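Local coordinates for protein metalloprotease stcE (Escherichia coli, PDB 4DNY) that probably cleaves O-glycosylated, mucin-like proteins as a secreted zinc metalloprotease of enterohaemorrhagic E. coli, of which this is a fragment, at residues A[22-27]-A[51-56]; A[32-37]-A[61-66]; A[70-75]-A[115-120]; A[81-86]-A[108-113]. All blocks are in the same frame, centred on the assembly; numbering follows the deposited sequence. Where two conformers were deposited one is given.

Interaction 1. Residues A[22-27]-A[51-56]; sequences NGTKKI and NNALVE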
# COMPACT_ATOMS: atom_id res chain seq x y z
N ASN A 22 1.60 2.93 15.82
CA ASN A 22 2.91 3.08 16.45
C ASN A 22 3.98 3.24 15.38
O ASN A 22 3.63 3.32 14.22
CB ASN A 22 3.21 1.95 17.43
CG ASN A 22 3.27 0.58 16.79
OD1 ASN A 22 3.62 0.43 15.66
ND2 ASN A 22 2.92 -0.42 17.56
N GLY A 23 5.25 3.26 15.79
CA GLY A 23 6.38 3.40 14.88
C GLY A 23 6.92 2.18 14.20
O GLY A 23 8.06 2.20 13.71
N THR A 24 6.23 1.07 14.28
CA THR A 24 6.67 -0.13 13.54
C THR A 24 6.35 0.06 12.06
O THR A 24 5.16 0.15 11.67
CB THR A 24 6.05 -1.44 14.13
OG1 THR A 24 4.63 -1.39 14.09
CG2 THR A 24 6.54 -1.62 15.60
N LYS A 25 7.38 0.23 11.24
CA LYS A 25 7.19 0.57 9.85
C LYS A 25 8.01 -0.33 9.01
O LYS A 25 9.23 -0.44 9.19
CB LYS A 25 7.70 1.99 9.63
CG LYS A 25 7.51 2.49 8.22
CD LYS A 25 8.27 3.75 8.07
CE LYS A 25 7.98 4.46 6.83
NZ LYS A 25 8.59 5.80 6.81
N LYS A 26 7.41 -1.00 8.04
CA LYS A 26 8.10 -1.81 7.04
C LYS A 26 8.23 -1.07 5.77
O LYS A 26 7.26 -0.66 5.19
CB LYS A 26 7.32 -3.09 6.80
CG LYS A 26 7.75 -3.85 5.56
CD LYS A 26 9.13 -4.53 5.66
CE LYS A 26 9.52 -5.19 4.32
NZ LYS A 26 10.81 -5.94 4.37
N ILE A 27 9.47 -0.95 5.27
CA ILE A 27 9.68 -0.34 3.95
C ILE A 27 9.92 -1.44 2.93
O ILE A 27 10.70 -2.33 3.15
CB ILE A 27 10.92 0.60 3.95
CG1 ILE A 27 10.64 1.82 4.80
CG2 ILE A 27 11.31 1.02 2.55
CD1 ILE A 27 10.72 1.51 6.21
N ASN A 51 3.09 -7.59 11.81
CA ASN A 51 4.07 -7.08 12.81
C ASN A 51 4.42 -5.59 12.69
O ASN A 51 5.31 -5.10 13.41
CB ASN A 51 5.34 -7.92 12.79
CG ASN A 51 5.08 -9.36 13.21
OD1 ASN A 51 5.35 -10.27 12.44
ND2 ASN A 51 4.50 -9.56 14.42
N ASN A 52 3.73 -4.88 11.79
CA ASN A 52 3.94 -3.46 11.56
C ASN A 52 2.65 -2.70 11.46
O ASN A 52 1.69 -3.20 10.86
CB ASN A 52 4.73 -3.25 10.26
CG ASN A 52 6.15 -3.79 10.35
OD1 ASN A 52 7.02 -3.11 10.87
ND2 ASN A 52 6.39 -5.01 9.87
N ALA A 53 2.67 -1.47 11.96
CA ALA A 53 1.53 -0.54 11.86
C ALA A 53 1.37 0.05 10.49
O ALA A 53 0.28 0.44 10.07
CB ALA A 53 1.72 0.60 12.85
N LEU A 54 2.47 0.17 9.77
CA LEU A 54 2.52 0.77 8.43
C LEU A 54 3.48 0.05 7.53
O LEU A 54 4.62 -0.30 7.94
CB LEU A 54 2.86 2.25 8.57
CG LEU A 54 2.69 3.08 7.23
CD1 LEU A 54 2.13 4.46 7.53
CD2 LEU A 54 4.00 3.10 6.60
N VAL A 55 3.06 -0.15 6.27
CA VAL A 55 3.96 -0.62 5.20
C VAL A 55 4.11 0.54 4.24
O VAL A 55 3.08 1.12 3.80
CB VAL A 55 3.41 -1.84 4.48
CG1 VAL A 55 4.15 -2.10 3.14
CG2 VAL A 55 3.49 -3.12 5.39
N GLU A 56 5.34 0.87 3.85
CA GLU A 56 5.62 1.98 2.92
C GLU A 56 6.36 1.38 1.72
O GLU A 56 7.46 0.82 1.89
CB GLU A 56 6.46 3.07 3.59
CG GLU A 56 6.81 4.19 2.61
CD GLU A 56 7.37 5.45 3.30
OE1 GLU A 56 6.91 5.83 4.39
OE2 GLU A 56 8.23 6.05 2.74
O HOH W 1 9.23 7.96 4.33
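Parallel pairing of edge strand 25-28 with strand 54-60 starts here, led in by an Asx turn, Asn22 OD1 accepting from Thr24 N; the same OD1 lies 3.4 Å from Ala53 CB and, in its carbonyl plane on a lone pair, accepts from Thr24 OG1 at 2.6 Å. With OG1 set between its own backbone N and carbonyl carbon (chi1 59°), Thr24 also takes the N-H of Ala53, N to OG1 2.9 Å, while Thr24 O receives Leu54 N. From there the parallel ladder of the five-stranded mixed sheet runs on, Lys26 N to Leu54 O 2.9 Å and Glu56 N to Lys26 O 2.8 Å, the strand axes 20° apart. On the face of Lys25, Leu54, Ile27 and Glu56, the extended lysine lies alongside Leu54, Lys25 CG to Leu54 CD2 3.9 Å, and Lys25 NZ makes a salt bridge with Glu56 OE1 at 2.9 Å. Arg82 shares that OE1 and His58 bonds OE2, so the buried carboxylate is gripped at both oxygens; water 1 donates to OE2 as well. On the other face the CB of Lys26 rests on the amide of Asn52, 3.7 Å from ND2, which is bonded to His48 O, and Lys26 NZ pairs with Glu33.

Interaction 2. Residues A[32-37]-A[61-66]; sequences AEVNKL and NGRWVR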
# COMPACT_ATOMS: atom_id res chain seq x y z
N ALA A 32 12.95 -7.74 -5.39
CA ALA A 32 12.31 -9.02 -5.02
C ALA A 32 11.02 -8.74 -4.26
O ALA A 32 10.02 -9.44 -4.46
CB ALA A 32 13.23 -9.87 -4.20
N GLU A 33 11.02 -7.75 -3.38
CA GLU A 33 9.79 -7.46 -2.58
C GLU A 33 8.73 -6.75 -3.41
O GLU A 33 7.53 -7.03 -3.27
CB GLU A 33 10.13 -6.67 -1.31
CG GLU A 33 10.88 -7.56 -0.27
CD GLU A 33 10.68 -7.11 1.20
OE1 GLU A 33 10.69 -5.89 1.49
OE2 GLU A 33 10.52 -8.01 2.08
N VAL A 34 9.14 -5.84 -4.27
CA VAL A 34 8.20 -5.17 -5.15
C VAL A 34 7.51 -6.17 -6.09
O VAL A 34 6.31 -6.07 -6.37
CB VAL A 34 8.83 -3.98 -5.88
CG1 VAL A 34 7.94 -3.45 -7.03
CG2 VAL A 34 9.11 -2.87 -4.87
N ASN A 35 8.29 -7.15 -6.54
CA ASN A 35 7.75 -8.15 -7.45
C ASN A 35 6.57 -8.95 -6.84
O ASN A 35 5.73 -9.44 -7.59
CB ASN A 35 8.88 -9.13 -7.87
CG ASN A 35 9.77 -8.60 -8.92
OD1 ASN A 35 9.48 -7.59 -9.55
ND2 ASN A 35 10.90 -9.30 -9.13
N LYS A 36 6.52 -9.08 -5.53
CA LYS A 36 5.44 -9.81 -4.84
C LYS A 36 4.11 -9.05 -4.81
O LYS A 36 3.09 -9.62 -4.43
CB LYS A 36 5.84 -10.22 -3.44
CG LYS A 36 7.07 -11.16 -3.33
CD LYS A 36 7.31 -11.48 -1.85
CE LYS A 36 8.54 -12.36 -1.67
NZ LYS A 36 8.75 -12.60 -0.20
N LEU A 37 4.12 -7.76 -5.16
CA LEU A 37 2.97 -6.90 -4.93
C LEU A 37 1.83 -7.12 -5.93
O LEU A 37 0.71 -6.66 -5.70
CB LEU A 37 3.37 -5.41 -4.89
CG LEU A 37 4.39 -5.02 -3.80
CD1 LEU A 37 4.74 -3.56 -4.01
CD2 LEU A 37 3.81 -5.27 -2.41
N ASN A 61 12.43 3.35 -10.97
CA ASN A 61 12.87 2.80 -12.23
C ASN A 61 13.68 1.51 -11.95
O ASN A 61 14.54 1.46 -11.07
CB ASN A 61 13.68 3.82 -12.99
CG ASN A 61 12.83 4.97 -13.55
OD1 ASN A 61 11.62 4.77 -13.78
ND2 ASN A 61 13.45 6.11 -13.77
N GLY A 62 13.30 0.46 -12.67
CA GLY A 62 13.91 -0.85 -12.48
C GLY A 62 13.33 -1.64 -11.32
O GLY A 62 13.85 -2.72 -11.01
N ARG A 63 12.34 -1.08 -10.66
CA ARG A 63 11.78 -1.66 -9.43
C ARG A 63 10.31 -1.34 -9.35
O ARG A 63 9.88 -0.52 -8.51
CB ARG A 63 12.54 -1.07 -8.24
CG ARG A 63 12.23 -1.76 -6.91
CD ARG A 63 12.22 -0.76 -5.76
NE ARG A 63 13.48 -0.04 -5.69
CZ ARG A 63 13.69 1.10 -5.05
NH1 ARG A 63 14.89 1.64 -5.04
NH2 ARG A 63 12.71 1.72 -4.41
N TRP A 64 9.55 -1.97 -10.23
CA TRP A 64 8.16 -1.60 -10.55
C TRP A 64 7.33 -2.79 -10.90
O TRP A 64 7.86 -3.76 -11.45
CB TRP A 64 8.17 -0.60 -11.72
CG TRP A 64 6.90 -0.33 -12.43
CD1 TRP A 64 5.96 0.65 -12.14
CD2 TRP A 64 6.37 -1.06 -13.56
NE1 TRP A 64 4.88 0.53 -12.99
CE2 TRP A 64 5.13 -0.48 -13.90
CE3 TRP A 64 6.84 -2.14 -14.31
CZ2 TRP A 64 4.37 -0.93 -14.93
CZ3 TRP A 64 6.08 -2.61 -15.35
CH2 TRP A 64 4.85 -2.02 -15.67
N VAL A 65 6.06 -2.76 -10.55
CA VAL A 65 5.09 -3.64 -11.15
C VAL A 65 3.86 -2.86 -11.53
O VAL A 65 3.62 -1.81 -10.93
CB VAL A 65 4.60 -4.76 -10.16
CG1 VAL A 65 5.75 -5.79 -9.99
CG2 VAL A 65 4.10 -4.16 -8.83
N ARG A 66 3.12 -3.37 -12.49
CA ARG A 66 1.93 -2.67 -13.00
C ARG A 66 0.78 -2.59 -12.03
O ARG A 66 0.20 -1.54 -11.91
CB ARG A 66 1.47 -3.34 -14.28
CG ARG A 66 0.48 -2.48 -15.01
CD ARG A 66 -0.03 -3.20 -16.22
NE ARG A 66 -1.06 -4.15 -15.77
CZ ARG A 66 -1.65 -5.08 -16.51
NH1 ARG A 66 -1.33 -5.24 -17.80
NH2 ARG A 66 -2.57 -5.87 -15.93
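The helical turn at Val34 and Asn35 faces the irregular backbone of 63-65 without a hydrogen bond between them, the CA atoms of Val34 and Trp64 6.5 Å apart. Val34 meets the loop with both of its methyl groups. CG1, placed anti to the backbone N (chi1 168°), reaches the peptide between Arg63 and Trp64 and lies 3.8 Å from Arg63 O; CG2 leans on the aliphatic part of the arginine, 3.9 Å from Arg63 CD. The two side chains cross at about a right angle, with the valine on CG and CD; the guanidinium NH2 is bonded to His58 O. The contact thus joins helix 31-35, which follows edge strand 25-28, to the connection between strand 54-60 of the five-stranded sheet and strand 67-69 of the three-stranded one. Val65 answers from the loop side, against the backbone of Val34 and Asn35 and the side chain of Leu37: CG1 lies 3.7 Å from Val34 O and 4.0 Å from Asn35 CA, while CG2 touches Leu37 CB at 4.2 Å and comes within 4.3 Å of Val34 CG1. Val34 O is itself engaged by Leu37 N, so the methyls of Val65 lie against a carbonyl that already has a backbone donor. The OD1 of Asn35 comes to 4.2 Å from Val65 CG1 at the solvent margin. The CB of Trp64 points away from the helix, and its NE1 bonds Ser90 O, while the Val65 carbonyl accepts from Ser91 OG.

Interaction 3. Residues A[70-75]-A[115-120]; sequences LPQGPD and GQWFRS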
# COMPACT_ATOMS: atom_id res chain seq x y z
N LEU A 70 -4.16 -4.16 -2.54
CA LEU A 70 -4.18 -4.13 -1.09
C LEU A 70 -4.98 -5.34 -0.55
O LEU A 70 -5.98 -5.71 -1.12
CB LEU A 70 -4.76 -2.79 -0.62
CG LEU A 70 -4.03 -1.52 -1.00
CD1 LEU A 70 -4.54 -0.36 -0.11
CD2 LEU A 70 -2.51 -1.63 -0.77
N PRO A 71 -4.48 -5.97 0.52
CA PRO A 71 -5.18 -7.14 1.08
C PRO A 71 -6.48 -6.79 1.80
O PRO A 71 -6.70 -5.62 2.18
CB PRO A 71 -4.14 -7.69 2.03
CG PRO A 71 -3.35 -6.45 2.52
CD PRO A 71 -3.29 -5.60 1.31
N GLN A 72 -7.32 -7.80 2.05
CA GLN A 72 -8.49 -7.66 2.88
C GLN A 72 -8.40 -8.66 4.02
O GLN A 72 -7.82 -9.72 3.86
CB GLN A 72 -9.76 -7.94 2.08
CG GLN A 72 -10.05 -6.97 0.96
CD GLN A 72 -10.55 -5.61 1.47
OE1 GLN A 72 -11.33 -5.55 2.42
NE2 GLN A 72 -10.20 -4.56 0.76
N GLY A 73 -8.99 -8.31 5.16
CA GLY A 73 -9.09 -9.24 6.28
C GLY A 73 -9.18 -8.54 7.58
O GLY A 73 -8.77 -7.38 7.74
N PRO A 74 -9.68 -9.25 8.58
CA PRO A 74 -9.93 -8.69 9.87
C PRO A 74 -8.69 -8.09 10.57
O PRO A 74 -8.79 -7.01 11.19
CB PRO A 74 -10.47 -9.89 10.68
CG PRO A 74 -10.93 -10.86 9.71
CD PRO A 74 -10.17 -10.65 8.45
N ASP A 75 -7.55 -8.77 10.46
CA ASP A 75 -6.36 -8.38 11.18
C ASP A 75 -5.71 -7.10 10.65
O ASP A 75 -4.70 -6.64 11.21
CB ASP A 75 -5.35 -9.53 11.23
CG ASP A 75 -4.90 -10.02 9.86
OD1 ASP A 75 -5.50 -9.67 8.82
OD2 ASP A 75 -3.93 -10.79 9.85
N GLY A 115 -13.08 -2.79 8.18
CA GLY A 115 -13.21 -3.70 7.05
C GLY A 115 -13.08 -3.08 5.67
O GLY A 115 -13.33 -3.73 4.65
N GLN A 116 -12.70 -1.79 5.59
CA GLN A 116 -12.58 -1.09 4.31
C GLN A 116 -11.32 -0.19 4.30
O GLN A 116 -11.07 0.53 5.23
CB GLN A 116 -13.82 -0.25 4.07
CG GLN A 116 -13.90 0.42 2.68
CD GLN A 116 -15.16 1.21 2.49
OE1 GLN A 116 -16.26 0.67 2.42
NE2 GLN A 116 -15.01 2.54 2.47
N TRP A 117 -10.62 -0.16 3.15
CA TRP A 117 -9.56 0.77 2.94
C TRP A 117 -10.10 2.16 2.61
O TRP A 117 -11.04 2.30 1.78
CB TRP A 117 -8.65 0.35 1.76
CG TRP A 117 -7.77 -0.82 2.07
CD1 TRP A 117 -7.96 -2.08 1.66
CD2 TRP A 117 -6.63 -0.82 2.94
NE1 TRP A 117 -6.97 -2.90 2.18
CE2 TRP A 117 -6.13 -2.13 2.96
CE3 TRP A 117 -5.95 0.19 3.70
CZ2 TRP A 117 -5.02 -2.48 3.74
CZ3 TRP A 117 -4.86 -0.14 4.44
CH2 TRP A 117 -4.38 -1.49 4.44
N PHE A 118 -9.55 3.19 3.25
CA PHE A 118 -9.80 4.58 2.95
C PHE A 118 -8.51 5.20 2.40
O PHE A 118 -7.47 5.06 3.00
CB PHE A 118 -10.24 5.33 4.20
CG PHE A 118 -11.59 4.91 4.67
CD1 PHE A 118 -12.71 5.62 4.29
CD2 PHE A 118 -11.74 3.80 5.46
CE1 PHE A 118 -13.97 5.19 4.70
CE2 PHE A 118 -13.02 3.36 5.84
CZ PHE A 118 -14.10 4.08 5.46
N ARG A 119 -8.61 5.89 1.28
CA ARG A 119 -7.51 6.62 0.70
C ARG A 119 -7.55 8.09 1.12
O ARG A 119 -8.56 8.77 0.98
CB ARG A 119 -7.53 6.49 -0.84
CG ARG A 119 -6.29 7.05 -1.49
CD ARG A 119 -6.30 6.84 -3.02
NE ARG A 119 -7.24 7.67 -3.71
CZ ARG A 119 -7.01 8.97 -3.94
NH1 ARG A 119 -5.86 9.54 -3.52
NH2 ARG A 119 -7.88 9.70 -4.59
N SER A 120 -6.44 8.57 1.63
CA SER A 120 -6.29 9.98 2.00
C SER A 120 -6.52 10.87 0.81
O SER A 120 -5.91 10.71 -0.23
CB SER A 120 -4.91 10.20 2.57
OG SER A 120 -4.76 11.57 2.96
O HOH W 2 -11.55 -2.05 0.95
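One face of the Trp117 indole is covered by Leu70, while the carbonyl of Pro71 and the amide of Gln72 meet its edge near the ring plane. This tryptophan lies on the inward side of edge strand 116-119 in the beta-sandwich domain, where the loop 70-75 passes after strand 67-69. Leu70 CD1 stands over the five-membered ring, 3.8 Å from its centroid and only 14° off the normal, a CH-pi contact; CB of the same leucine comes to 3.6 Å from Trp117 NE1. The indole N-H is spent on the loop backbone: NE1 donates to Pro71 O at 2.7 Å, with an angle of 165° at the hydrogen and the acceptor 8° out of the ring plane. This short, straight bond satisfies a buried ring nitrogen and, together with Leu70 on the ring face, restricts the rotation of the indole. Pro71 CD adds a looser apolar touch to CZ2. Tyr112 meets Trp117 edge-to-face, and its OH bonds both Gln72 OE1 and Gly73 N, tying the loop to strand 107-113 as well. The Gln72 side chain, bent at chi2, runs past the tryptophan in the opposite direction with its amide plane nearly perpendicular to the indole. Its NE2 lies 3.5 Å from Trp117 CD1 and donates at 2.9 Å to water 2, which also accepts from Trp117 N at 3.0 Å.

Interaction 4. Residues A[81-86]-A[108-113]; sequences VRFVSS and LLFKYV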
# COMPACT_ATOMS: atom_id res chain seq x y z
N VAL A 81 -1.00 1.83 4.70
CA VAL A 81 -0.07 1.59 3.59
C VAL A 81 0.21 2.91 2.89
O VAL A 81 -0.73 3.63 2.51
CB VAL A 81 -0.61 0.55 2.54
CG1 VAL A 81 0.44 0.32 1.44
CG2 VAL A 81 -0.91 -0.76 3.28
N ARG A 82 1.48 3.23 2.73
CA ARG A 82 1.92 4.41 1.99
C ARG A 82 2.64 3.98 0.74
O ARG A 82 3.39 2.99 0.75
CB ARG A 82 2.87 5.28 2.86
CG ARG A 82 3.27 6.56 2.15
CD ARG A 82 4.13 7.43 3.00
NE ARG A 82 3.40 7.95 4.18
CZ ARG A 82 3.75 7.76 5.44
NH1 ARG A 82 4.84 7.01 5.73
NH2 ARG A 82 3.08 8.31 6.46
N PHE A 83 2.40 4.67 -0.37
CA PHE A 83 3.14 4.46 -1.65
C PHE A 83 3.89 5.72 -1.99
O PHE A 83 3.33 6.81 -1.88
CB PHE A 83 2.19 4.17 -2.80
CG PHE A 83 1.53 2.84 -2.70
CD1 PHE A 83 2.05 1.75 -3.35
CD2 PHE A 83 0.35 2.68 -1.96
CE1 PHE A 83 1.45 0.51 -3.23
CE2 PHE A 83 -0.27 1.44 -1.88
CZ PHE A 83 0.29 0.37 -2.50
N VAL A 84 5.15 5.55 -2.41
CA VAL A 84 5.94 6.62 -3.00
C VAL A 84 6.55 6.16 -4.29
O VAL A 84 7.35 5.22 -4.28
CB VAL A 84 7.07 7.11 -2.01
CG1 VAL A 84 7.83 8.29 -2.64
CG2 VAL A 84 6.48 7.42 -0.65
N SER A 85 6.12 6.75 -5.41
CA SER A 85 6.61 6.33 -6.72
C SER A 85 7.73 7.25 -7.23
O SER A 85 7.54 8.46 -7.37
CB SER A 85 5.51 6.35 -7.75
OG SER A 85 6.11 6.17 -9.03
N SER A 86 8.84 6.63 -7.59
CA SER A 86 9.87 7.33 -8.38
C SER A 86 10.05 6.58 -9.71
O SER A 86 11.07 6.69 -10.38
CB SER A 86 11.19 7.51 -7.59
OG SER A 86 11.68 6.28 -7.14
N LEU A 108 0.79 8.17 -2.11
CA LEU A 108 -0.57 7.77 -1.79
C LEU A 108 -0.59 7.20 -0.37
O LEU A 108 0.38 6.63 0.09
CB LEU A 108 -1.10 6.71 -2.74
CG LEU A 108 -1.18 7.05 -4.20
CD1 LEU A 108 -1.54 5.79 -4.98
CD2 LEU A 108 -2.16 8.18 -4.43
N LEU A 109 -1.71 7.34 0.35
CA LEU A 109 -1.79 6.84 1.70
C LEU A 109 -3.18 6.23 1.99
O LEU A 109 -4.20 6.82 1.59
CB LEU A 109 -1.54 7.95 2.69
CG LEU A 109 -1.46 7.59 4.18
CD1 LEU A 109 -0.24 6.66 4.45
CD2 LEU A 109 -1.36 8.82 5.04
N PHE A 110 -3.20 5.06 2.62
CA PHE A 110 -4.39 4.27 2.89
C PHE A 110 -4.43 3.84 4.34
O PHE A 110 -3.38 3.59 4.96
CB PHE A 110 -4.42 3.01 2.00
CG PHE A 110 -4.43 3.27 0.53
CD1 PHE A 110 -5.63 3.30 -0.19
CD2 PHE A 110 -3.26 3.45 -0.15
CE1 PHE A 110 -5.62 3.54 -1.55
CE2 PHE A 110 -3.26 3.67 -1.54
CZ PHE A 110 -4.46 3.69 -2.22
N LYS A 111 -5.65 3.74 4.90
CA LYS A 111 -5.90 3.19 6.22
C LYS A 111 -7.16 2.32 6.19
O LYS A 111 -8.13 2.67 5.58
CB LYS A 111 -6.08 4.33 7.24
CG LYS A 111 -6.32 3.85 8.66
CD LYS A 111 -6.23 4.95 9.70
CE LYS A 111 -6.67 4.47 11.04
NZ LYS A 111 -6.43 5.45 12.18
N TYR A 112 -7.11 1.17 6.88
CA TYR A 112 -8.19 0.20 6.89
C TYR A 112 -9.02 0.44 8.17
O TYR A 112 -8.48 0.39 9.27
CB TYR A 112 -7.59 -1.20 6.92
CG TYR A 112 -8.49 -2.31 6.49
CD1 TYR A 112 -8.71 -2.56 5.15
CD2 TYR A 112 -9.01 -3.19 7.42
CE1 TYR A 112 -9.47 -3.60 4.72
CE2 TYR A 112 -9.77 -4.29 6.99
CZ TYR A 112 -9.97 -4.49 5.63
OH TYR A 112 -10.71 -5.60 5.19
N VAL A 113 -10.29 0.76 8.00
CA VAL A 113 -11.17 1.03 9.13
C VAL A 113 -12.44 0.20 8.97
O VAL A 113 -13.19 0.37 7.97
CB VAL A 113 -11.52 2.53 9.25
CG1 VAL A 113 -12.34 2.77 10.47
CG2 VAL A 113 -10.19 3.34 9.31
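Antiparallel strand pairing joins 80-86 to 107-113, adjacent strands of the five-stranded mixed sheet near the centre of the chain. Val81 and Phe110 form one hydrogen-bonded pair, Val81 N to Phe110 O 3.0 Å and Phe110 N to Val81 O 2.9 Å. Phe83 and Leu108 form the next, each N-H bonded to the other's carbonyl, with Phe83 N to Leu108 O at 2.9 Å. Between them Arg82 and Leu109 make a non-hydrogen-bonded pair, their CA atoms 4.4 Å apart. On the face carrying Val81, Phe83, Leu108 and Phe110, the two phenyl rings meet diagonally and only at their borders, CE2 of Phe83 3.7 Å from CE2 of Phe110, with planes at 84°, and do not stack. Both have CG beside the backbone N and anti to the carbonyl carbon (chi1 -69° for Phe83), which leans each ring alike relative to its own strand; as the strands are antiparallel, the leans are opposed in space. The opposite face bears Arg82 and Leu109: Leu109 CD1 packs against the root of the arginine, 3.8 Å from Arg82 CB, while NH1 goes to Glu56. Strand 54-60 flanks 80-86 on one side, and 116-119 flanks 107-113 on the other; the face of Val81, Phe83, Leu108 and Phe110 is backed by Leu102 and Val100 of strand 98-102 and by Tyr95 of strand 91-95, whose ring meets Phe110 edge-to-face.

How the interactions relate
From the N terminus, strand 25-28 opens interaction 1, which closes on 51-56 after two helices. Interaction 2 begins inside that loop, at helix 31-35, and ends beyond it at 61-66, so the two cross; the Lys26-Glu33 salt bridge joins them directly. Interaction 3 opens soon afterwards at 70-75 and closes at 115-120, enclosing interaction 4, whose loop holds strands 91-95 and 98-102. Interactions 1 and 4 meet between strands 54-60 and 80-86; interactions 4 and 3 meet between 107-113 and 116-119. Together 1, 4 and 3 span the five-stranded sheet, while 2 holds a helix to the connection leading into the three-stranded one.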